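Local coordinates for protein urocanate hydratase (Paenibacillus sp. Soil724D2, PDB 7NED) that probably hydrates thiourocanate in bacterial ergothioneine breakdown, as a urocanase-family lyase that holds NAD+ and also binds urocanate, at residues 463-468 against 514-518. Residues are numbered along the deposited sequence; the frame is centred on the assembly and turned at random.
Sequences LNAMLN and NDTGL
Asn464 and Asn468, one turn apart on the same helix, both donate to a single carboxylate oxygen of Asp515. Asn464 ND2 lies 2.8 Å from Asp515 OD1, and the N-H points almost straight at it (176°). This donor arrives nearly along the C-O bond, with amide and carboxylate close to coplanar. Asn468 ND2 reaches the same OD1 at 3.0 Å, but from above the carboxylate plane. With chi1 at -168°, CG of Asp515 stands opposite the backbone N, and the acid reaches across to the two amides. Its other oxygen, OD2, forms a salt bridge with Arg432, so both oxygens of this buried acid have partners, which probably favours its charged form.

One bridging water ties the helices together a second time. It donates to Asn468 OD1 and to the backbone O of Asn514, 2.9 Å away, and accepts a weak bond from Asn464 ND2.

The apolar part is made by leucines. Leu518 CD2 rests on the backbone of the other helix, 3.6 Å from Asn464 N, and also meets Leu463 CB. Leu467 CD2 packs on Asn514 CB at 3.8 Å.

The segments run roughly antiparallel (149°). The contact packs helices 459-469 and 502-525 together against the mixed sheet, where Asn464, Asn468 and Asp515 meet strands 428-441 and 490-498. Bound urocanate lies about 13 Å from the Asp515 side chain. Phe82 of the second subunit packs on Leu467 and Asn514.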
ATOM      1  N   LEU A 463       7.360   0.071  -1.012  1.00 12.87           N
ATOM      2  CA  LEU A 463       8.746   0.486  -0.760  1.00 14.54           C
ATOM      3  C   LEU A 463       9.209   1.594  -1.714  1.00 14.20           C
ATOM      4  O   LEU A 463       9.913   2.525  -1.302  1.00 12.62           O
ATOM      5  CB  LEU A 463       9.667  -0.731  -0.901  1.00 12.31           C
ATOM      6  CG  LEU A 463       9.477  -1.693   0.264  1.00 13.49           C
ATOM      7  CD1 LEU A 463      10.248  -3.002  -0.051  1.00 15.53           C
ATOM      8  CD2 LEU A 463      10.004  -1.029   1.540  1.00 10.37           C
ATOM      9  N   ASN A 464       8.865   1.483  -3.003  1.00 12.76           N
ATOM     10  CA  ASN A 464       9.299   2.476  -3.982  1.00 13.53           C
ATOM     11  C   ASN A 464       8.761   3.858  -3.604  1.00 12.80           C
ATOM     12  O   ASN A 464       9.506   4.852  -3.561  1.00 13.23           O
ATOM     13  CB  ASN A 464       8.827   2.009  -5.366  1.00 11.27           C
ATOM     14  CG  ASN A 464       9.143   2.991  -6.475  1.00 15.46           C
ATOM     15  OD1 ASN A 464       8.244   3.483  -7.139  1.00 12.57           O
ATOM     16  ND2 ASN A 464      10.408   3.244  -6.699  1.00 13.54           N
ATOM     17  N   ALA A 465       7.481   3.920  -3.242  1.00 11.88           N
ATOM     18  CA  ALA A 465       6.880   5.182  -2.811  1.00 12.27           C
ATOM     19  C   ALA A 465       7.563   5.728  -1.555  1.00 14.15           C
ATOM     20  O   ALA A 465       7.958   6.902  -1.507  1.00 13.68           O
ATOM     21  CB  ALA A 465       5.387   4.979  -2.555  1.00 10.90           C
ATOM     22  N   MET A 466       7.664   4.903  -0.501  1.00 12.43           N
ATOM     23  CA  MET A 466       8.318   5.380   0.719  1.00 12.93           C
ATOM     24  C   MET A 466       9.743   5.824   0.498  1.00 13.69           C
ATOM     25  O   MET A 466      10.157   6.858   1.038  1.00 15.02           O
ATOM     26  CB  MET A 466       8.258   4.361   1.858  1.00 13.12           C
ATOM     27  CG  MET A 466       6.838   4.037   2.307  1.00 13.97           C
ATOM     28  SD  MET A 466       6.912   2.986   3.755  1.00 16.85           S
ATOM     29  CE  MET A 466       7.340   1.488   2.946  1.00 13.20           C
ATOM     30  N   LEU A 467      10.516   5.054  -0.255  1.00 12.67           N
ATOM     31  CA  LEU A 467      11.892   5.456  -0.541  1.00 13.36           C
ATOM     32  C   LEU A 467      11.940   6.733  -1.375  1.00 15.32           C
ATOM     33  O   LEU A 467      12.776   7.621  -1.133  1.00 15.33           O
ATOM     34  CB  LEU A 467      12.616   4.306  -1.268  1.00 14.20           C
ATOM     35  CG  LEU A 467      14.111   4.494  -1.536  1.00 13.62           C
ATOM     36  CD1 LEU A 467      14.887   4.765  -0.238  1.00 16.16           C
ATOM     37  CD2 LEU A 467      14.718   3.253  -2.242  1.00 14.33           C
ATOM     38  N   ASN A 468      11.045   6.863  -2.357  1.00 14.54           N
ATOM     39  CA  ASN A 468      11.045   8.096  -3.139  1.00 14.63           C
ATOM     40  C   ASN A 468      10.632   9.297  -2.298  1.00 16.18           C
ATOM     41  O   ASN A 468      11.167  10.394  -2.492  1.00 17.95           O
ATOM     42  CB  ASN A 468      10.154   7.949  -4.364  1.00 14.72           C
ATOM     43  CG  ASN A 468      10.819   7.092  -5.420  1.00 16.24           C
ATOM     44  OD1 ASN A 468      12.033   6.863  -5.343  1.00 15.98           O
ATOM     45  ND2 ASN A 468      10.061   6.638  -6.411  1.00 14.98           N
ATOM     46  N   ASN A 514      17.649   6.079  -6.554  1.00 15.57           N
ATOM     47  CA  ASN A 514      16.900   5.120  -5.727  1.00 12.04           C
ATOM     48  C   ASN A 514      15.670   4.573  -6.433  1.00 16.17           C
ATOM     49  O   ASN A 514      15.231   3.452  -6.135  1.00 17.51           O
ATOM     50  CB  ASN A 514      16.469   5.775  -4.396  1.00 14.34           C
ATOM     51  CG  ASN A 514      17.646   6.132  -3.529  1.00 18.53           C
ATOM     52  OD1 ASN A 514      18.764   5.688  -3.812  1.00 19.03           O
ATOM     53  ND2 ASN A 514      17.432   6.984  -2.511  1.00 13.78           N
ATOM     54  N   ASP A 515      15.089   5.344  -7.347  1.00 13.98           N
ATOM     55  CA  ASP A 515      13.946   4.841  -8.096  1.00 16.70           C
ATOM     56  C   ASP A 515      14.377   3.692  -8.995  1.00 18.17           C
ATOM     57  O   ASP A 515      13.741   2.633  -9.002  1.00 16.83           O
ATOM     58  CB  ASP A 515      13.313   5.974  -8.893  1.00 15.23           C
ATOM     59  CG  ASP A 515      11.950   5.602  -9.462  1.00 17.69           C
ATOM     60  OD1 ASP A 515      11.093   5.067  -8.723  1.00 15.59           O
ATOM     61  OD2 ASP A 515      11.723   5.862 -10.672  1.00 15.44           O
ATOM     62  N   THR A 516      15.505   3.845  -9.705  1.00 16.74           N
ATOM     63  CA  THR A 516      15.997   2.715 -10.479  1.00 15.82           C
ATOM     64  C   THR A 516      16.728   1.709  -9.602  1.00 15.05           C
ATOM     65  O   THR A 516      16.644   0.507  -9.863  1.00 17.21           O
ATOM     66  CB  THR A 516      16.916   3.187 -11.622  1.00 16.27           C
ATOM     67  OG1 THR A 516      17.929   4.060 -11.121  1.00 15.42           O
ATOM     68  CG2 THR A 516      16.073   3.953 -12.632  1.00 15.50           C
ATOM     69  N   GLY A 517      17.433   2.171  -8.570  1.00 15.57           N
ATOM     70  CA  GLY A 517      18.223   1.253  -7.769  1.00 17.84           C
ATOM     71  C   GLY A 517      17.368   0.192  -7.104  1.00 17.29           C
ATOM     72  O   GLY A 517      17.722  -0.985  -7.081  1.00 16.09           O
ATOM     73  N   LEU A 518      16.227   0.592  -6.555  1.00 14.18           N
ATOM     74  CA  LEU A 518      15.360  -0.411  -5.944  1.00 14.74           C
ATOM     75  C   LEU A 518      14.788  -1.329  -7.003  1.00 14.73           C
ATOM     76  O   LEU A 518      14.570  -2.526  -6.743  1.00 13.45           O
ATOM     77  CB  LEU A 518      14.230   0.276  -5.159  1.00 17.13           C
ATOM     78  CG  LEU A 518      13.256  -0.664  -4.422  1.00 15.13           C
ATOM     79  CD1 LEU A 518      13.968  -1.444  -3.323  1.00 14.67           C
ATOM     80  CD2 LEU A 518      12.058   0.150  -3.876  1.00 18.61           C
TER
HETATM   81  O   HOH W   1      12.572   3.729  -4.995  1.00 17.80           O